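Local coordinates for protein ketosynthase (Streptomyces sp. MSC090213JE08, PDB 6KXD) that probably extends acyl chains on acyl carrier protein with malonyl units, releasing carbon dioxide, as the ketosynthase of a highly reducing type II polyketide synthase, at residues A[206-211]-A[393-398]; A[279-284]-A[389-394]; A[175-180]-A[236-241]; A[30-35]-A[346-351]. One frame throughout, in Å; residues are numbered along the deposited sequence.

Interaction 1. Residues A[206-211]-A[393-398]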
loop_
_atom_site.group_PDB
_atom_site.type_symbol
_atom_site.label_atom_id
_atom_site.label_comp_id
_atom_site.label_asym_id
_atom_site.label_seq_id
_atom_site.Cartn_x
_atom_site.Cartn_y
_atom_site.Cartn_z
ATOM N N ALA A 206 -4.222 -21.056 2.722
ATOM C CA ALA A 206 -3.564 -21.709 3.848
ATOM C C ALA A 206 -3.592 -20.834 5.100
ATOM O O ALA A 206 -3.817 -21.336 6.209
ATOM C CB ALA A 206 -2.164 -22.069 3.490
ATOM N N LEU A 207 -3.411 -19.522 4.928
ATOM C CA LEU A 207 -3.513 -18.601 6.060
ATOM C C LEU A 207 -4.889 -18.707 6.706
ATOM O O LEU A 207 -4.984 -19.047 7.887
ATOM C CB LEU A 207 -3.188 -17.188 5.558
ATOM C CG LEU A 207 -3.649 -15.985 6.378
ATOM C CD1 LEU A 207 -3.806 -16.278 7.841
ATOM C CD2 LEU A 207 -2.660 -14.836 6.149
ATOM N N PHE A 208 -5.956 -18.510 5.930
ATOM C CA PHE A 208 -7.300 -18.478 6.489
ATOM C C PHE A 208 -7.712 -19.869 6.972
ATOM O O PHE A 208 -8.319 -20.007 8.026
ATOM C CB PHE A 208 -8.265 -17.821 5.519
ATOM C CG PHE A 208 -8.062 -16.331 5.541
ATOM C CD1 PHE A 208 -8.613 -15.565 6.559
ATOM C CD2 PHE A 208 -7.233 -15.712 4.616
ATOM C CE1 PHE A 208 -8.405 -14.197 6.602
ATOM C CE2 PHE A 208 -7.027 -14.341 4.659
ATOM C CZ PHE A 208 -7.604 -13.591 5.658
ATOM N N LYS A 209 -7.288 -20.892 6.242
ATOM C CA LYS A 209 -7.525 -22.271 6.692
ATOM C C LYS A 209 -6.965 -22.420 8.105
ATOM O O LYS A 209 -7.664 -22.820 9.026
ATOM C CB LYS A 209 -6.843 -23.277 5.766
ATOM C CG LYS A 209 -7.007 -24.736 6.163
ATOM C CD LYS A 209 -8.430 -25.220 6.137
ATOM C CE LYS A 209 -8.533 -26.582 6.799
ATOM N NZ LYS A 209 -9.814 -27.252 6.471
ATOM N N ARG A 210 -5.687 -22.097 8.255
ATOM C CA ARG A 210 -4.995 -22.333 9.507
ATOM C C ARG A 210 -5.591 -21.499 10.648
ATOM O O ARG A 210 -5.507 -21.904 11.803
ATOM C CB ARG A 210 -3.503 -22.041 9.420
ATOM C CG ARG A 210 -2.756 -22.387 10.701
ATOM C CD ARG A 210 -3.085 -23.776 11.236
ATOM N NE ARG A 210 -2.300 -24.042 12.408
ATOM C CZ ARG A 210 -2.676 -23.712 13.635
ATOM N NH1 ARG A 210 -3.851 -23.145 13.846
ATOM N NH2 ARG A 210 -1.871 -23.952 14.652
ATOM N N PHE A 211 -6.159 -20.342 10.319
ATOM C CA PHE A 211 -6.896 -19.515 11.263
ATOM C C PHE A 211 -8.258 -20.127 11.635
ATOM O O PHE A 211 -8.904 -19.628 12.546
ATOM C CB PHE A 211 -7.063 -18.109 10.680
ATOM C CG PHE A 211 -6.083 -17.104 11.226
ATOM C CD1 PHE A 211 -4.830 -17.502 11.667
ATOM C CD2 PHE A 211 -6.439 -15.770 11.345
ATOM C CE1 PHE A 211 -3.943 -16.580 12.200
ATOM C CE2 PHE A 211 -5.554 -14.851 11.884
ATOM C CZ PHE A 211 -4.304 -15.256 12.299
ATOM N N SER A 393 -12.034 -3.078 6.984
ATOM C CA SER A 393 -11.146 -3.269 8.076
ATOM C C SER A 393 -10.132 -4.281 7.587
ATOM O O SER A 393 -10.421 -5.032 6.657
ATOM C CB SER A 393 -11.844 -3.750 9.322
ATOM O OG SER A 393 -12.737 -2.756 9.778
ATOM N N ALA A 394 -8.928 -4.201 8.125
ATOM C CA ALA A 394 -7.888 -5.069 7.699
ATOM C C ALA A 394 -7.078 -5.460 8.916
ATOM O O ALA A 394 -7.224 -4.863 9.974
ATOM C CB ALA A 394 -7.047 -4.395 6.633
ATOM N N PHE A 395 -6.190 -6.412 8.694
ATOM C CA PHE A 395 -5.094 -6.724 9.627
ATOM C C PHE A 395 -4.325 -5.430 9.913
ATOM O O PHE A 395 -4.529 -4.412 9.212
ATOM C CB PHE A 395 -4.202 -7.813 9.073
ATOM C CG PHE A 395 -4.768 -9.206 9.156
ATOM C CD1 PHE A 395 -6.097 -9.427 9.505
ATOM C CD2 PHE A 395 -3.954 -10.297 8.892
ATOM C CE1 PHE A 395 -6.583 -10.720 9.613
ATOM C CE2 PHE A 395 -4.459 -11.589 8.965
ATOM C CZ PHE A 395 -5.765 -11.790 9.325
ATOM N N ALA A 396 -3.558 -5.483 10.998
ATOM C CA ALA A 396 -2.821 -4.291 11.555
ATOM C C ALA A 396 -3.759 -3.136 11.985
ATOM O O ALA A 396 -3.360 -1.955 12.044
ATOM C CB ALA A 396 -1.805 -3.823 10.537
ATOM N N GLY A 397 -5.020 -3.444 12.261
ATOM C CA GLY A 397 -5.994 -2.489 12.749
ATOM C C GLY A 397 -6.336 -1.382 11.777
ATOM O O GLY A 397 -6.722 -0.288 12.174
ATOM N N ASN A 398 -6.157 -1.628 10.481
ATOM C CA ASN A 398 -6.294 -0.623 9.513
ATOM C C ASN A 398 -7.760 -0.567 9.109
ATOM O O ASN A 398 -8.279 -1.563 8.592
ATOM C CB ASN A 398 -5.470 -0.948 8.278
ATOM C CG ASN A 398 -3.981 -0.684 8.427
ATOM O OD1 ASN A 398 -3.299 -0.710 7.422
ATOM N ND2 ASN A 398 -3.472 -0.386 9.616
#

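Interaction 2. Residues A[279-284]-A[389-394]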
loop_
_atom_site.group_PDB
_atom_site.type_symbol
_atom_site.label_atom_id
_atom_site.label_comp_id
_atom_site.label_asym_id
_atom_site.label_seq_id
_atom_site.Cartn_x
_atom_site.Cartn_y
_atom_site.Cartn_z
ATOM N N ARG A 279 -14.504 4.765 15.107
ATOM C CA ARG A 279 -13.768 6.009 14.838
ATOM C C ARG A 279 -13.691 6.266 13.332
ATOM O O ARG A 279 -13.821 7.352 12.895
ATOM C CB ARG A 279 -12.372 5.940 15.460
ATOM C CG ARG A 279 -12.293 6.544 16.854
ATOM C CD ARG A 279 -10.858 6.732 17.356
ATOM N NE ARG A 279 -9.851 6.836 16.294
ATOM C CZ ARG A 279 -9.533 7.952 15.630
ATOM N NH1 ARG A 279 -10.065 9.126 15.949
ATOM N NH2 ARG A 279 -8.680 7.875 14.627
ATOM N N GLY A 280 -13.370 5.229 12.572
ATOM C CA GLY A 280 -13.289 5.327 11.125
ATOM C C GLY A 280 -14.598 5.773 10.507
ATOM O O GLY A 280 -14.632 6.665 9.673
ATOM N N ILE A 281 -15.692 5.172 10.970
ATOM C CA ILE A 281 -17.018 5.557 10.463
ATOM C C ILE A 281 -17.239 7.040 10.779
ATOM O O ILE A 281 -17.598 7.800 9.900
ATOM C CB ILE A 281 -18.120 4.635 11.025
ATOM C CG1 ILE A 281 -17.914 3.195 10.574
ATOM C CG2 ILE A 281 -19.501 5.139 10.628
ATOM C CD1 ILE A 281 -18.823 2.190 11.249
ATOM N N ARG A 282 -16.973 7.447 12.028
ATOM C CA ARG A 282 -17.266 8.813 12.418
ATOM C C ARG A 282 -16.409 9.783 11.612
ATOM O O ARG A 282 -16.871 10.837 11.240
ATOM C CB ARG A 282 -17.050 9.061 13.913
ATOM C CG ARG A 282 -17.994 8.292 14.818
ATOM C CD ARG A 282 -17.785 8.643 16.285
ATOM N NE ARG A 282 -18.428 7.687 17.178
ATOM C CZ ARG A 282 -19.681 7.774 17.586
ATOM N NH1 ARG A 282 -20.478 8.705 17.090
ATOM N NH2 ARG A 282 -20.127 6.942 18.509
ATOM N N LEU A 283 -15.142 9.427 11.369
ATOM C CA LEU A 283 -14.238 10.293 10.592
ATOM C C LEU A 283 -14.744 10.473 9.161
ATOM O O LEU A 283 -14.718 11.586 8.588
ATOM C CB LEU A 283 -12.840 9.678 10.622
ATOM C CG LEU A 283 -12.069 9.918 11.916
ATOM C CD1 LEU A 283 -10.856 8.999 12.002
ATOM C CD2 LEU A 283 -11.652 11.379 12.030
ATOM N N ALA A 284 -15.244 9.379 8.596
ATOM C CA ALA A 284 -15.752 9.353 7.281
ATOM C C ALA A 284 -17.002 10.237 7.164
ATOM O O ALA A 284 -17.152 11.031 6.214
ATOM C CB ALA A 284 -16.047 7.925 6.895
ATOM N N GLN A 389 -22.289 4.163 2.796
ATOM C CA GLN A 389 -21.040 3.950 3.517
ATOM C C GLN A 389 -20.477 2.579 3.122
ATOM O O GLN A 389 -21.154 1.570 3.110
ATOM C CB GLN A 389 -21.284 4.109 5.014
ATOM C CG GLN A 389 -20.126 3.655 5.882
ATOM C CD GLN A 389 -20.500 3.794 7.338
ATOM O OE1 GLN A 389 -21.156 4.750 7.734
ATOM N NE2 GLN A 389 -20.086 2.842 8.146
ATOM N N ASN A 390 -19.200 2.573 2.751
ATOM C CA ASN A 390 -18.517 1.351 2.475
ATOM C C ASN A 390 -17.395 1.171 3.489
ATOM O O ASN A 390 -16.436 1.932 3.473
ATOM C CB ASN A 390 -17.923 1.393 1.068
ATOM C CG ASN A 390 -17.262 0.108 0.629
ATOM O OD1 ASN A 390 -17.867 -0.971 0.728
ATOM N ND2 ASN A 390 -16.048 0.225 0.096
ATOM N N ASN A 391 -17.521 0.123 4.304
ATOM C CA ASN A 391 -16.647 -0.181 5.356
ATOM C C ASN A 391 -15.562 -1.136 4.884
ATOM O O ASN A 391 -15.748 -1.999 4.022
ATOM C CB ASN A 391 -17.314 -0.888 6.531
ATOM C CG ASN A 391 -18.223 0.001 7.350
ATOM O OD1 ASN A 391 -18.396 1.183 7.070
ATOM N ND2 ASN A 391 -18.805 -0.581 8.383
ATOM N N SER A 392 -14.422 -1.032 5.568
ATOM C CA SER A 392 -13.390 -1.964 5.356
ATOM C C SER A 392 -12.473 -1.894 6.563
ATOM O O SER A 392 -12.275 -0.822 7.130
ATOM C CB SER A 392 -12.665 -1.708 4.064
ATOM O OG SER A 392 -11.783 -0.603 4.212
ATOM N N SER A 393 -12.034 -3.078 6.984
ATOM C CA SER A 393 -11.146 -3.269 8.076
ATOM C C SER A 393 -10.132 -4.281 7.587
ATOM O O SER A 393 -10.421 -5.032 6.657
ATOM C CB SER A 393 -11.844 -3.750 9.322
ATOM O OG SER A 393 -12.737 -2.756 9.778
ATOM N N ALA A 394 -8.928 -4.201 8.125
ATOM C CA ALA A 394 -7.888 -5.069 7.699
ATOM C C ALA A 394 -7.078 -5.460 8.916
ATOM O O ALA A 394 -7.224 -4.863 9.974
ATOM C CB ALA A 394 -7.047 -4.395 6.633
#

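Interaction 3. Residues A[175-180]-A[236-241]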
loop_
_atom_site.group_PDB
_atom_site.type_symbol
_atom_site.label_atom_id
_atom_site.label_comp_id
_atom_site.label_asym_id
_atom_site.label_seq_id
_atom_site.Cartn_x
_atom_site.Cartn_y
_atom_site.Cartn_z
ATOM N N TYR A 175 -8.692 2.733 0.966
ATOM C CA TYR A 175 -7.532 3.636 1.130
ATOM C C TYR A 175 -7.197 4.306 -0.192
ATOM O O TYR A 175 -6.865 5.507 -0.245
ATOM C CB TYR A 175 -6.278 2.908 1.557
ATOM C CG TYR A 175 -6.137 2.692 3.034
ATOM C CD1 TYR A 175 -6.948 1.796 3.712
ATOM C CD2 TYR A 175 -5.150 3.351 3.736
ATOM C CE1 TYR A 175 -6.773 1.581 5.065
ATOM C CE2 TYR A 175 -4.954 3.129 5.078
ATOM C CZ TYR A 175 -5.769 2.236 5.746
ATOM O OH TYR A 175 -5.546 2.055 7.084
ATOM N N SER A 176 -7.240 3.496 -1.248
ATOM C CA SER A 176 -6.808 3.947 -2.573
ATOM C C SER A 176 -7.778 4.999 -3.119
ATOM O O SER A 176 -7.348 6.003 -3.665
ATOM C CB SER A 176 -6.648 2.747 -3.503
ATOM O OG SER A 176 -5.569 1.912 -3.106
ATOM N N VAL A 177 -9.094 4.747 -2.997
ATOM C CA VAL A 177 -10.110 5.673 -3.427
ATOM C C VAL A 177 -9.961 6.972 -2.630
ATOM O O VAL A 177 -10.006 8.063 -3.190
ATOM C CB VAL A 177 -11.528 5.072 -3.278
ATOM C CG1 VAL A 177 -12.594 6.114 -3.508
ATOM C CG2 VAL A 177 -11.766 3.886 -4.205
ATOM N N GLY A 178 -9.772 6.837 -1.319
ATOM C CA GLY A 178 -9.582 7.972 -0.444
ATOM C C GLY A 178 -8.365 8.790 -0.838
ATOM O O GLY A 178 -8.414 10.021 -0.877
ATOM N N TYR A 179 -7.282 8.104 -1.223
ATOM C CA TYR A 179 -6.097 8.791 -1.659
ATOM C C TYR A 179 -6.358 9.537 -2.961
ATOM O O TYR A 179 -5.903 10.677 -3.155
ATOM C CB TYR A 179 -4.912 7.842 -1.831
ATOM C CG TYR A 179 -3.634 8.589 -2.103
ATOM C CD1 TYR A 179 -3.258 9.654 -1.288
ATOM C CD2 TYR A 179 -2.851 8.311 -3.205
ATOM C CE1 TYR A 179 -2.088 10.363 -1.519
ATOM C CE2 TYR A 179 -1.668 9.002 -3.432
ATOM C CZ TYR A 179 -1.291 10.035 -2.590
ATOM O OH TYR A 179 -0.138 10.736 -2.786
ATOM N N GLY A 180 -7.083 8.899 -3.865
ATOM C CA GLY A 180 -7.510 9.588 -5.081
ATOM C C GLY A 180 -8.288 10.837 -4.729
ATOM O O GLY A 180 -8.086 11.865 -5.308
ATOM N N GLY A 236 -11.157 -4.124 -8.794
ATOM C CA GLY A 236 -12.010 -3.047 -9.063
ATOM C C GLY A 236 -11.202 -1.798 -9.220
ATOM O O GLY A 236 -10.342 -1.520 -8.378
ATOM N N ILE A 237 -11.454 -1.094 -10.316
ATOM C CA ILE A 237 -10.825 0.183 -10.565
ATOM C C ILE A 237 -11.909 1.209 -10.777
ATOM O O ILE A 237 -12.833 1.003 -11.599
ATOM C CB ILE A 237 -9.828 0.121 -11.729
ATOM C CG1 ILE A 237 -8.725 -0.909 -11.471
ATOM C CG2 ILE A 237 -9.239 1.487 -11.984
ATOM C CD1 ILE A 237 -7.744 -0.497 -10.367
ATOM N N LEU A 238 -11.755 2.325 -10.066
ATOM C CA LEU A 238 -12.650 3.427 -10.145
ATOM C C LEU A 238 -11.912 4.605 -10.769
ATOM O O LEU A 238 -10.775 4.899 -10.397
ATOM C CB LEU A 238 -13.148 3.794 -8.749
ATOM C CG LEU A 238 -13.987 2.727 -8.047
ATOM C CD1 LEU A 238 -13.089 1.725 -7.337
ATOM C CD2 LEU A 238 -14.946 3.357 -7.055
ATOM N N VAL A 239 -12.557 5.263 -11.740
ATOM C CA VAL A 239 -12.069 6.550 -12.210
ATOM C C VAL A 239 -12.690 7.644 -11.344
ATOM O O VAL A 239 -13.938 7.814 -11.338
ATOM C CB VAL A 239 -12.360 6.777 -13.710
ATOM C CG1 VAL A 239 -11.758 8.097 -14.174
ATOM C CG2 VAL A 239 -11.853 5.621 -14.557
ATOM N N LEU A 240 -11.823 8.378 -10.631
ATOM C CA LEU A 240 -12.170 9.539 -9.893
ATOM C C LEU A 240 -11.723 10.751 -10.705
ATOM O O LEU A 240 -10.634 10.730 -11.278
ATOM C CB LEU A 240 -11.458 9.582 -8.540
ATOM C CG LEU A 240 -12.084 8.757 -7.422
ATOM C CD1 LEU A 240 -11.964 7.278 -7.716
ATOM C CD2 LEU A 240 -11.419 9.098 -6.096
ATOM N N GLU A 241 -12.525 11.808 -10.670
ATOM C CA GLU A 241 -12.256 13.018 -11.443
ATOM C C GLU A 241 -12.791 14.222 -10.700
ATOM O O GLU A 241 -13.800 14.106 -10.015
ATOM C CB GLU A 241 -12.974 12.964 -12.790
ATOM C CG GLU A 241 -12.209 12.247 -13.873
ATOM C CD GLU A 241 -12.845 12.394 -15.253
ATOM O OE1 GLU A 241 -13.521 11.434 -15.687
ATOM O OE2 GLU A 241 -12.659 13.467 -15.888
#

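Interaction 4. Residues A[30-35]-A[346-351]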
loop_
_atom_site.group_PDB
_atom_site.type_symbol
_atom_site.label_atom_id
_atom_site.label_comp_id
_atom_site.label_asym_id
_atom_site.label_seq_id
_atom_site.Cartn_x
_atom_site.Cartn_y
_atom_site.Cartn_z
ATOM N N ALA A 30 -25.328 -6.894 -12.572
ATOM C CA ALA A 30 -26.251 -8.042 -12.693
ATOM C C ALA A 30 -26.011 -8.969 -11.506
ATOM O O ALA A 30 -26.959 -9.323 -10.809
ATOM C CB ALA A 30 -26.057 -8.806 -13.989
ATOM N N GLY A 31 -24.739 -9.343 -11.307
ATOM C CA GLY A 31 -24.342 -10.277 -10.260
ATOM C C GLY A 31 -24.803 -9.784 -8.906
ATOM O O GLY A 31 -25.334 -10.565 -8.113
ATOM N N LEU A 32 -24.659 -8.474 -8.676
ATOM C CA LEU A 32 -24.945 -7.893 -7.385
ATOM C C LEU A 32 -26.453 -7.971 -7.134
ATOM O O LEU A 32 -26.878 -8.290 -6.028
ATOM C CB LEU A 32 -24.515 -6.434 -7.323
ATOM C CG LEU A 32 -23.017 -6.176 -7.207
ATOM C CD1 LEU A 32 -22.760 -4.689 -7.402
ATOM C CD2 LEU A 32 -22.463 -6.673 -5.880
ATOM N N ARG A 33 -27.230 -7.604 -8.157
ATOM C CA ARG A 33 -28.702 -7.612 -8.091
ATOM C C ARG A 33 -29.221 -9.049 -7.965
ATOM O O ARG A 33 -30.293 -9.264 -7.363
ATOM C CB ARG A 33 -29.295 -6.863 -9.294
ATOM C CG ARG A 33 -29.287 -5.352 -9.126
ATOM C CD ARG A 33 -29.486 -4.587 -10.425
ATOM N NE ARG A 33 -30.871 -4.631 -10.860
ATOM C CZ ARG A 33 -31.348 -5.461 -11.775
ATOM N NH1 ARG A 33 -32.660 -5.558 -11.970
ATOM N NH2 ARG A 33 -30.511 -6.215 -12.466
ATOM N N ALA A 34 -28.469 -10.012 -8.505
ATOM C CA ALA A 34 -28.873 -11.400 -8.567
ATOM C C ALA A 34 -28.583 -12.162 -7.279
ATOM O O ALA A 34 -29.097 -13.256 -7.096
ATOM C CB ALA A 34 -28.194 -12.098 -9.715
ATOM N N GLY A 35 -27.697 -11.657 -6.424
ATOM C CA GLY A 35 -27.212 -12.520 -5.368
ATOM C C GLY A 35 -26.376 -13.644 -5.935
ATOM O O GLY A 35 -26.242 -14.705 -5.343
ATOM N N ALA A 346 -16.821 -0.639 -3.052
ATOM C CA ALA A 346 -17.037 0.722 -3.466
ATOM C C ALA A 346 -17.855 0.779 -4.764
ATOM O O ALA A 346 -18.704 1.662 -4.920
ATOM C CB ALA A 346 -15.712 1.447 -3.642
ATOM N N ILE A 347 -17.504 -0.072 -5.733
ATOM C CA ILE A 347 -18.174 -0.044 -7.021
ATOM C C ILE A 347 -19.638 -0.467 -6.806
ATOM O O ILE A 347 -20.547 0.186 -7.300
ATOM C CB ILE A 347 -17.450 -0.895 -8.066
ATOM C CG1 ILE A 347 -16.093 -0.281 -8.390
ATOM C CG2 ILE A 347 -18.293 -1.023 -9.343
ATOM C CD1 ILE A 347 -15.218 -1.165 -9.242
ATOM N N ALA A 348 -19.839 -1.532 -6.030
ATOM C CA ALA A 348 -21.165 -2.008 -5.672
ATOM C C ALA A 348 -21.983 -0.858 -5.071
ATOM O O ALA A 348 -23.145 -0.641 -5.456
ATOM C CB ALA A 348 -21.049 -3.191 -4.761
ATOM N N CYS A 349 -21.344 -0.068 -4.199
ATOM C CA CYS A 349 -21.941 1.106 -3.574
ATOM C C CYS A 349 -22.300 2.183 -4.586
ATOM O O CYS A 349 -23.360 2.822 -4.459
ATOM C CB CYS A 349 -21.035 1.711 -2.516
ATOM S SG CYS A 349 -20.980 0.668 -1.055
ATOM N N GLY A 350 -21.413 2.410 -5.552
ATOM C CA GLY A 350 -21.692 3.403 -6.526
ATOM C C GLY A 350 -22.842 2.967 -7.417
ATOM O O GLY A 350 -23.660 3.784 -7.835
ATOM N N LEU A 351 -22.855 1.677 -7.745
ATOM C CA LEU A 351 -23.856 1.095 -8.644
ATOM C C LEU A 351 -25.211 1.054 -7.926
ATOM O O LEU A 351 -26.291 1.260 -8.541
ATOM C CB LEU A 351 -23.377 -0.294 -9.035
ATOM C CG LEU A 351 -22.256 -0.332 -10.062
ATOM C CD1 LEU A 351 -21.767 -1.750 -10.275
ATOM C CD2 LEU A 351 -22.691 0.310 -11.382
#

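Interaction 1. Residues A[206-211]-A[393-398]
Phe-395 reaches from the loop after strand 387-394 to two rings of segment 206-211, Phe-208 and Phe-211. The closer meeting is with Phe-211, whose CE2 lies 4.0 Å from Phe-395 CZ, the two side chains running past one another from opposite ends. The rings meet obliquely at their outer atoms, Phe-395 CZ being the shared point. Phe-395 CG stands opposite its own carbonyl carbon (chi1 -76°), which carries CZ out to the helix although the CA atoms of Phe-395 and Phe-208 remain 12.4 Å apart. Phe-211 is steadied from its own segment: Leu-207 CD1 sits 4.1 Å above the middle of one ring face. The contact is looser at Phe-208, where CZ is 4.5 Å from Phe-395 CZ. No hydrogen bond crosses, and all three rings keep some exposure. Phe-395 probably corresponds to the gating phenylalanine that related ketosynthases carry in this mobile loop beside the active site. The loop turns the chain from strand 387-394 into strand 398-405, with Ala-396 and Gly-397 bonded through their backbones to Pro-269 and Asp-265. Across the dimer interface, Ile-149 of the partner chain packs on Leu-207 and Phe-211, at helix 202-210.

Interaction 2. Residues A[279-284]-A[389-394]
Ile-281 of helix 274-288 presses on the amide ends of Gln-389 and Asn-391, a helix-on-sheet contact of the C-terminal half of the thiolase fold. Strand 387-394 begins it with Gln-389, whose extended side chain leaves with CG opposite the backbone N (chi1 169°) and meets Ile-281 at about a right angle. Its NE2 bonds to Asn-391 OD1 at 2.6 Å, reaching a lone pair in the carbonyl plane with an N-H...O angle of 163°. Tyr-320 holds its OE1, so both ends of the buried amide are engaged and its rotation is fixed. An alanine here is likely to open a gap beside Ile-281 and leave Asn-391 OD1 and the Tyr-320 hydroxyl without this partner. Asn-390 turns to the other side of the sheet, bonding Asn-174, Ser-299 and the Ser-342 carbonyl. Asn-391 returns to the helix side, its ND2 held by Glu-312, which completes a row of hydrogen bonds from Tyr-320 through both amides. Ser-392 OG bonds to Ala-400 O. Ile-281 lies close over the glutamine amide: its CG2 is 3.4 Å from Gln-389 OE1, and Ile-281 CG1 comes within 3.3 Å of Gln-389 NE2.

Interaction 3. Residues A[175-180]-A[236-241]
Val-177 faces two leucines of strand 234-242 with a different methyl for each. Its CG2 meets Leu-238 CD1 at 4.0 Å and its CG1 meets Leu-240 CD2 at 4.1 Å, and in both pairs the side chains cross at about a right angle. The fork is set by the valine torsion: CG1 stands opposite the backbone N (chi1 170°) and CG2 opposite the carbonyl carbon, so the two branches spread along the strand. Both leucines point toward the helix, two residues apart and hence on one face of the sheet, while Val-239 between them turns to helix 77-93 on the other face.

Leu-240 also reaches the helix backbone. Its CD2 comes 3.4 Å from Val-177 O and 3.8 Å from Gly-180 C, so this methyl lies against main chain as well as side chain. Glycine at position 180 permits the approach, since a CB there would point at the same methyl and crowd it. The short segments run nearly parallel, 17° apart in direction and 9.4 Å between axes. No hydrogen bond joins them; the contact is buried and mainly aliphatic, extended by Leu-12 of strand 10-19, which touches both leucines, and by Cys-194 of strand 191-198, which touches Val-177.

A long buried helix lying along the strands of a central sheet, with further helices on the sheet's far face, is the layered alpha-beta plan of the thiolase fold; in this family the nucleophilic cysteine sits at the start of the helix corresponding to 172-185.

Interaction 4. Residues A[30-35]-A[346-351]
Leu-351 N bonds to Ile-347 O at 2.8 Å in a regular helix, where a spacing of three residues puts Leu-351 on the same side of helix 341-355 as Ala-348, facing Leu-32 of helix 24-34. No polar bond crosses between the helices, and the contact is carried by methyl groups. Leu-32 has CG opposite its carbonyl carbon (chi1 -75°), and both of its branches meet Ala-348 CB, CD1 at 3.5 Å and CD2 at 3.9 Å. The first distance is shorter than ordinary van der Waals contact, and Leu-32 CD1 also lies 3.6 Å from Ala-348 CA, so the branch is pressed down against the helix backbone. The small alanine side chain lets the leucine come this near. Beside it, Leu-32 CD1 touches Leu-351 CD1 more loosely at 4.2 Å. One turn of helix 24-34 further back, Tyr-28 covers Leu-351 and Ile-347. Helix 24-34 closes just beyond, where Gly-35 takes a positive phi in a Schellman motif. Helix 341-355 rests by Ala-346 and Cys-349 on strand 387-394 and by Ile-347 on strand 10-19, so Leu-32 packs on a helix buried among strands, the central-helix layer characteristic of the thiolase fold.

How the interactions relate
Interactions 2, 3 and 4 lie in the core, whereas interaction 1 is a surface contact next to the partner chain. Interactions 1 and 2 share strand 387-394: its body carries buried amides, and aromatic rings take over where it runs into a loop. Interactions 3 and 4 are carried by aliphatic side chains, with no hydrogen bond across, and touch through Ile-347, which packs on Leu-238 and Gly-236. Helix 341-355 also meets the strand of interaction 2, Cys-349 SG lying against Asn-390 CB, so three contacts join through one helix. Interaction 1 reaches interaction 3 at Asn-398 and the Tyr-175 hydroxyl, and it lies farthest from interaction 4, their centres about 25 Å apart.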